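Side-chain contacts in putative cell adhesion protein (Bacteroides fragilis, PDB 4H40), which probably serves as a fimbrillin-like pilus component involved in cell adhesion: residues Ser218-Trp221 with Val222-Asp225; Ala243-Asn246 with Ala247-Leu251; Tyr290-Gly294 with His295-Tyr299. One frame throughout, in Å; residues are numbered along the deposited sequence.

All three contacts are local turns within the fimbrillin-like part of this strand-rich chain. They follow one another in sequence. Contact 1 (218-225) is a short 3-10 turn in the loop between strands 197-207 and 230-231. Contact 2 (243-251) is a tight hairpin, and contact 3 (290-299) is a type II turn leading into strand 296-305. Contacts 1 and 2 lie on opposite sides of the chain's centre, with their own centres 41 Å apart. Contact 3 is 23 Å from contact 1 and 22 Å from contact 2, centre to centre. Contacts 2 and 3 both reach strand 177-190. Their nearest atoms are still about 7 Å apart. No active site or ligand links the three.

Contact 1 (Ser218-Trp221 with Val222-Asp225); sequences SFDW and VNGD
The F219 ring and the D225 side chain run alongside one another, pointing opposite ways. CB of D225 sits over the middle of one ring face, 4.1 Å from the F219 ring centroid and only 6° off its normal. This is a CH-pi contact. The carboxylate of D225 then runs on past the ring, with its plane turned 57° from it. It returns to the backbone of D220. OD2 of D225 accepts from N of D220 at 2.7 Å, on the anti side of the carboxylate. CG of D225 lies beside its own backbone N (chi1 -75°), and this brings the carboxylate over the start of the turn. The indole edge of W221 also meets the turn: O of D225 lies near the ring plane, 3.2 Å from CD1 of W221. V222 CG1 touches OD1 of D220 at 3.5 Å. Two donors hold the carbonyl O of D220: N of N223 at 3.2 Å and N of D225 at 3.3 Å. They reach it from opposite faces of the carbonyl plane. The next carbonyl, O of W221, accepts from N of G224 at 3.1 Å. Around the turn, F131 stacks on F219 and also meets W221, while R118 makes a cation-pi contact with W221. Y62 of strand 56-62 touches W221 and V222. The bonds from D225 N to D220 O and from G224 N to W221 O, with G224 at positive phi, form a Schellman motif that closes a short 3-10 turn.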
loop_
_atom_site.group_PDB
_atom_site.type_symbol
_atom_site.label_atom_id
_atom_site.label_comp_id
_atom_site.label_asym_id
_atom_site.label_seq_id
_atom_site.Cartn_x
_atom_site.Cartn_y
_atom_site.Cartn_z
ATOM N N SER B 218 -12.236 -16.333 29.697
ATOM C CA SER B 218 -11.358 -17.474 29.977
ATOM C C SER B 218 -10.415 -17.763 28.804
ATOM O O SER B 218 -10.779 -17.610 27.630
ATOM C CB SER B 218 -12.161 -18.721 30.343
ATOM O OG SER B 218 -12.625 -19.435 29.208
ATOM N N PHE B 219 -9.195 -18.198 29.158
ATOM C CA PHE B 219 -8.076 -18.481 28.275
ATOM C C PHE B 219 -7.271 -19.630 28.883
ATOM O O PHE B 219 -6.668 -19.463 29.951
ATOM C CB PHE B 219 -7.239 -17.190 28.161
ATOM C CG PHE B 219 -6.165 -17.166 27.109
ATOM C CD1 PHE B 219 -4.859 -17.516 27.420
ATOM C CD2 PHE B 219 -6.446 -16.743 25.820
ATOM C CE1 PHE B 219 -3.858 -17.468 26.452
ATOM C CE2 PHE B 219 -5.446 -16.695 24.854
ATOM C CZ PHE B 219 -4.159 -17.057 25.178
ATOM N N ASP B 220 -7.290 -20.802 28.234
ATOM C CA ASP B 220 -6.592 -21.973 28.766
ATOM C C ASP B 220 -5.265 -22.137 28.017
ATOM O O ASP B 220 -5.134 -22.977 27.130
ATOM C CB ASP B 220 -7.501 -23.218 28.669
ATOM C CG ASP B 220 -7.035 -24.462 29.409
ATOM O OD1 ASP B 220 -6.180 -24.335 30.325
ATOM O OD2 ASP B 220 -7.572 -25.554 29.121
ATOM N N TRP B 221 -4.291 -21.291 28.368
ATOM C CA TRP B 221 -2.983 -21.231 27.727
ATOM C C TRP B 221 -2.225 -22.570 27.738
ATOM O O TRP B 221 -1.670 -22.943 26.713
ATOM C CB TRP B 221 -2.119 -20.139 28.375
ATOM C CG TRP B 221 -0.840 -19.875 27.641
ATOM C CD1 TRP B 221 -0.682 -19.708 26.294
ATOM C CD2 TRP B 221 0.469 -19.760 28.218
ATOM N NE1 TRP B 221 0.641 -19.492 25.998
ATOM C CE2 TRP B 221 1.371 -19.507 27.160
ATOM C CE3 TRP B 221 0.959 -19.794 29.531
ATOM C CZ2 TRP B 221 2.746 -19.352 27.368
ATOM C CZ3 TRP B 221 2.318 -19.611 29.738
ATOM C CH2 TRP B 221 3.196 -19.400 28.664
ATOM N N VAL B 222 -2.227 -23.292 28.867
ATOM C CA VAL B 222 -1.518 -24.567 29.025
ATOM C C VAL B 222 -2.058 -25.681 28.056
ATOM O O VAL B 222 -1.323 -26.623 27.730
ATOM C CB VAL B 222 -1.532 -25.015 30.505
ATOM C CG1 VAL B 222 -2.925 -25.419 30.967
ATOM C CG2 VAL B 222 -0.514 -26.117 30.766
ATOM N N ASN B 223 -3.304 -25.556 27.574
ATOM C CA ASN B 223 -3.846 -26.563 26.673
ATOM C C ASN B 223 -3.841 -26.107 25.193
ATOM O O ASN B 223 -4.388 -26.812 24.341
ATOM C CB ASN B 223 -5.224 -26.995 27.126
ATOM C CG ASN B 223 -5.157 -27.909 28.325
ATOM O OD1 ASN B 223 -5.371 -27.487 29.464
ATOM N ND2 ASN B 223 -4.807 -29.175 28.105
ATOM N N GLY B 224 -3.178 -24.984 24.900
ATOM C CA GLY B 224 -3.001 -24.496 23.533
ATOM C C GLY B 224 -3.688 -23.215 23.083
ATOM O O GLY B 224 -3.589 -22.867 21.902
ATOM N N ASP B 225 -4.395 -22.505 23.988
ATOM C CA ASP B 225 -5.054 -21.250 23.624
ATOM C C ASP B 225 -3.999 -20.184 23.373
ATOM O O ASP B 225 -2.936 -20.192 24.009
ATOM C CB ASP B 225 -6.070 -20.797 24.687
ATOM C CG ASP B 225 -7.384 -21.579 24.706
ATOM O OD1 ASP B 225 -7.686 -22.274 23.702
ATOM O OD2 ASP B 225 -8.119 -21.478 25.712
#

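Contact 2 (Ala243-Asn246 with Ala247-Leu251); sequences ATRN and ADNSL
R245 overlaps L251 with the flat face of its guanidinium. CD2 of L251 lies over that face, offset toward its rim, and is 3.6 Å from NH2 of R245. The two residues are a non-hydrogen-bonded antiparallel pair in a 3:5 beta hairpin. Its loop is a type I turn from N246 to N249 with a G1 bulge, and N249 has positive phi. N of N246 donates to O of S250 in a nearly straight bond of 2.9 Å, while N of N249 donates to O of N246 at 3.0 Å. The R245 chain bends at chi3 (-75°) and runs alongside N249, pointing the same way. NH1 of R245 thus comes to O of N249 at 2.8 Å, but the poor angle makes this a weak bond. The stronger polar partner of R245 is O of L197 on strand 197-207, which is bound by NH2. L251 also rests on L197. At the N246 end of the turn, ND2 of N246 donates to OG of S250 at 3.2 Å, with the partner tilted out of the amide plane. The D248 carboxylate folds back in an Asx turn: its OD1 accepts from N of S250 at 3.1 Å and is met from above its plane. R245, N246, A247 and N249 touch a crystal neighbour. Two CA-H...O contacts also join the arms of the hairpin. In one of them, CA of L251 points its hydrogen at O of T244, with the two heavy atoms 3.3 Å apart.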
loop_
_atom_site.group_PDB
_atom_site.type_symbol
_atom_site.label_atom_id
_atom_site.label_comp_id
_atom_site.label_asym_id
_atom_site.label_seq_id
_atom_site.Cartn_x
_atom_site.Cartn_y
_atom_site.Cartn_z
ATOM N N ALA B 243 12.893 6.603 19.207
ATOM C CA ALA B 243 13.423 6.208 17.911
ATOM C C ALA B 243 14.927 6.160 17.970
ATOM O O ALA B 243 15.508 6.781 18.840
ATOM C CB ALA B 243 12.960 7.181 16.833
ATOM N N THR B 244 15.557 5.411 17.088
ATOM C CA THR B 244 17.016 5.305 17.004
ATOM C C THR B 244 17.481 5.983 15.721
ATOM O O THR B 244 16.735 6.029 14.755
ATOM C CB THR B 244 17.494 3.819 17.053
ATOM O OG1 THR B 244 16.902 3.104 15.976
ATOM C CG2 THR B 244 17.157 3.124 18.349
ATOM N N ARG B 245 18.704 6.454 15.679
ATOM C CA ARG B 245 19.182 7.098 14.488
ATOM C C ARG B 245 20.147 6.249 13.729
ATOM O O ARG B 245 21.083 5.709 14.315
ATOM C CB ARG B 245 19.842 8.450 14.802
ATOM C CG ARG B 245 19.729 9.332 13.574
ATOM C CD ARG B 245 20.152 10.729 13.801
ATOM N NE ARG B 245 19.180 11.493 14.561
ATOM C CZ ARG B 245 18.116 12.077 14.040
ATOM N NH1 ARG B 245 17.823 11.913 12.757
ATOM N NH2 ARG B 245 17.306 12.789 14.806
ATOM N N ASN B 246 19.963 6.189 12.407
ATOM C CA ASN B 246 20.853 5.515 11.476
ATOM C C ASN B 246 21.849 6.516 10.990
ATOM O O ASN B 246 21.616 7.710 11.149
ATOM C CB ASN B 246 20.071 4.908 10.329
ATOM C CG ASN B 246 19.172 3.770 10.724
ATOM O OD1 ASN B 246 19.322 3.169 11.803
ATOM N ND2 ASN B 246 18.235 3.434 9.841
ATOM N N ALA B 247 22.976 6.052 10.412
ATOM C CA ALA B 247 24.076 6.908 9.937
ATOM C C ALA B 247 23.645 7.896 8.834
ATOM O O ALA B 247 24.228 8.987 8.713
ATOM C CB ALA B 247 25.202 6.036 9.432
ATOM N N ASP B 248 22.616 7.510 8.043
ATOM C CA ASP B 248 22.029 8.313 6.957
ATOM C C ASP B 248 21.009 9.383 7.482
ATOM O O ASP B 248 20.355 10.054 6.678
ATOM C CB ASP B 248 21.381 7.393 5.900
ATOM C CG ASP B 248 20.233 6.536 6.393
ATOM O OD1 ASP B 248 19.909 6.618 7.590
ATOM O OD2 ASP B 248 19.625 5.804 5.557
ATOM N N ASN B 249 20.919 9.550 8.819
ATOM C CA ASN B 249 20.104 10.514 9.557
ATOM C C ASN B 249 18.640 10.074 9.620
ATOM O O ASN B 249 17.805 10.821 10.134
ATOM C CB ASN B 249 20.238 11.945 8.998
ATOM C CG ASN B 249 20.084 13.045 10.013
ATOM O OD1 ASN B 249 20.346 12.881 11.208
ATOM N ND2 ASN B 249 19.702 14.217 9.540
ATOM N N SER B 250 18.336 8.836 9.180
ATOM C CA SER B 250 16.977 8.327 9.283
ATOM C C SER B 250 16.676 7.890 10.729
ATOM O O SER B 250 17.591 7.662 11.508
ATOM C CB SER B 250 16.706 7.210 8.283
ATOM O OG SER B 250 17.646 6.160 8.357
ATOM N N LEU B 251 15.377 7.864 11.093
ATOM C CA LEU B 251 14.879 7.440 12.393
ATOM C C LEU B 251 14.207 6.078 12.283
ATOM O O LEU B 251 13.511 5.834 11.303
ATOM C CB LEU B 251 13.853 8.442 12.895
ATOM C CG LEU B 251 14.281 9.872 13.122
ATOM C CD1 LEU B 251 13.058 10.739 13.202
ATOM C CD2 LEU B 251 15.124 10.011 14.401
#

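Contact 3 (Tyr290-Gly294 with His295-Tyr299); sequences YLTAG and HSYNY
L291 and Y297 form the tight part of the contact. The methyl CD2 of L291 sits over the centre of one face of the Y297 ring, 3.6 Å from the ring centroid and close to its normal. L291 reaches there because CG lies beside its backbone N (chi1 -49°), with CD2 carried out over the ring. The far end of the ring reaches the backbone. OH of Y297 accepts from N of T292 at 2.9 Å, and the bond is almost straight (166°). The buried phenol is therefore fixed at its tip as well as over one face. T292 adds a second polar link. Its OG1 meets ND1 of H295 at the imidazole edge, 2.7 Å away, and the two side chains lie side by side. Either group could be the donor. Toward Y290 the contact is looser. A water lies between O of Y290 and OH of Y297, at the edge of the Y297 ring and in its plane. Y290 offers its carbonyl here, while its side chain leans on V229 and R263. The turn is type II, from T292 to H295, with G294 at positive phi. Its closing bond, from N of H295 to O of T292, is long and weak at 3.4 Å. The turn joins strand 289-291, which is bonded to T260 through L291, to strand 296-305. The latter runs parallel to strand 177-190. There the backbone of H295 bonds to that of R183 and Y297 packs on A182, while the backbones of G294 and S296 bond to I27.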
loop_
_atom_site.group_PDB
_atom_site.type_symbol
_atom_site.label_atom_id
_atom_site.label_comp_id
_atom_site.label_asym_id
_atom_site.label_seq_id
_atom_site.Cartn_x
_atom_site.Cartn_y
_atom_site.Cartn_z
ATOM N N TYR B 290 -4.118 -7.503 8.330
ATOM C CA TYR B 290 -4.197 -8.740 9.126
ATOM C C TYR B 290 -2.861 -8.934 9.845
ATOM O O TYR B 290 -1.903 -9.522 9.306
ATOM C CB TYR B 290 -4.568 -9.973 8.272
ATOM C CG TYR B 290 -5.307 -11.050 9.045
ATOM C CD1 TYR B 290 -6.608 -10.844 9.497
ATOM C CD2 TYR B 290 -4.709 -12.280 9.318
ATOM C CE1 TYR B 290 -7.289 -11.822 10.221
ATOM C CE2 TYR B 290 -5.387 -13.277 10.025
ATOM C CZ TYR B 290 -6.677 -13.043 10.483
ATOM O OH TYR B 290 -7.363 -14.013 11.196
ATOM N N LEU B 291 -2.773 -8.323 11.037
ATOM C CA LEU B 291 -1.572 -8.321 11.877
ATOM C C LEU B 291 -1.602 -9.571 12.735
ATOM O O LEU B 291 -2.566 -9.783 13.483
ATOM C CB LEU B 291 -1.535 -7.024 12.718
ATOM C CG LEU B 291 -1.771 -5.668 11.966
ATOM C CD1 LEU B 291 -1.798 -4.470 12.934
ATOM C CD2 LEU B 291 -0.721 -5.421 10.917
ATOM N N THR B 292 -0.628 -10.467 12.535
ATOM C CA THR B 292 -0.579 -11.724 13.290
ATOM C C THR B 292 0.724 -11.825 14.123
ATOM O O THR B 292 1.697 -11.110 13.863
ATOM C CB THR B 292 -0.765 -12.936 12.361
ATOM O OG1 THR B 292 0.214 -12.923 11.325
ATOM C CG2 THR B 292 -2.105 -12.955 11.709
ATOM N N ALA B 293 0.712 -12.732 15.127
ATOM C CA ALA B 293 1.793 -13.022 16.058
ATOM C C ALA B 293 3.027 -13.478 15.338
ATOM O O ALA B 293 2.933 -14.353 14.492
ATOM C CB ALA B 293 1.352 -14.100 17.029
ATOM N N GLY B 294 4.174 -12.911 15.702
ATOM C CA GLY B 294 5.471 -13.288 15.154
ATOM C C GLY B 294 5.847 -12.619 13.850
ATOM O O GLY B 294 6.894 -12.943 13.297
ATOM N N HIS B 295 5.020 -11.657 13.360
ATOM C CA HIS B 295 5.292 -10.958 12.097
ATOM C C HIS B 295 5.570 -9.480 12.269
ATOM O O HIS B 295 5.086 -8.858 13.216
ATOM C CB HIS B 295 4.147 -11.131 11.115
ATOM C CG HIS B 295 3.995 -12.546 10.660
ATOM N ND1 HIS B 295 2.863 -13.264 10.944
ATOM C CD2 HIS B 295 4.860 -13.339 9.979
ATOM C CE1 HIS B 295 3.055 -14.458 10.412
ATOM N NE2 HIS B 295 4.248 -14.556 9.838
ATOM N N SER B 296 6.377 -8.927 11.340
ATOM C CA SER B 296 6.775 -7.520 11.279
ATOM C C SER B 296 6.093 -6.846 10.125
ATOM O O SER B 296 6.078 -7.375 9.018
ATOM C CB SER B 296 8.281 -7.376 11.124
ATOM O OG SER B 296 8.992 -7.725 12.296
ATOM N N TYR B 297 5.539 -5.672 10.381
ATOM C CA TYR B 297 4.853 -4.871 9.386
ATOM C C TYR B 297 5.686 -3.610 9.302
ATOM O O TYR B 297 5.580 -2.726 10.153
ATOM C CB TYR B 297 3.356 -4.684 9.780
ATOM C CG TYR B 297 2.668 -6.028 9.921
ATOM C CD1 TYR B 297 2.720 -6.738 11.122
ATOM C CD2 TYR B 297 2.096 -6.656 8.821
ATOM C CE1 TYR B 297 2.197 -8.020 11.230
ATOM C CE2 TYR B 297 1.545 -7.930 8.925
ATOM C CZ TYR B 297 1.639 -8.627 10.121
ATOM O OH TYR B 297 1.087 -9.884 10.224
ATOM N N ASN B 298 6.688 -3.664 8.410
ATOM C CA ASN B 298 7.700 -2.639 8.155
ATOM C C ASN B 298 7.283 -1.643 7.101
ATOM O O ASN B 298 6.808 -2.027 6.061
ATOM C CB ASN B 298 8.978 -3.310 7.696
ATOM C CG ASN B 298 9.398 -4.397 8.625
ATOM O OD1 ASN B 298 9.286 -4.255 9.846
ATOM N ND2 ASN B 298 9.856 -5.515 8.069
ATOM N N TYR B 299 7.467 -0.376 7.384
ATOM C CA TYR B 299 7.168 0.747 6.510
ATOM C C TYR B 299 8.426 1.592 6.372
ATOM O O TYR B 299 9.238 1.612 7.298
ATOM C CB TYR B 299 6.014 1.573 7.078
ATOM C CG TYR B 299 4.684 0.853 7.013
ATOM C CD1 TYR B 299 4.313 -0.068 7.994
ATOM C CD2 TYR B 299 3.775 1.120 5.988
ATOM C CE1 TYR B 299 3.092 -0.740 7.928
ATOM C CE2 TYR B 299 2.544 0.481 5.932
ATOM C CZ TYR B 299 2.224 -0.479 6.878
ATOM O OH TYR B 299 1.037 -1.150 6.762
HETATM O O HOH W 1 -0.203 -11.130 8.359
#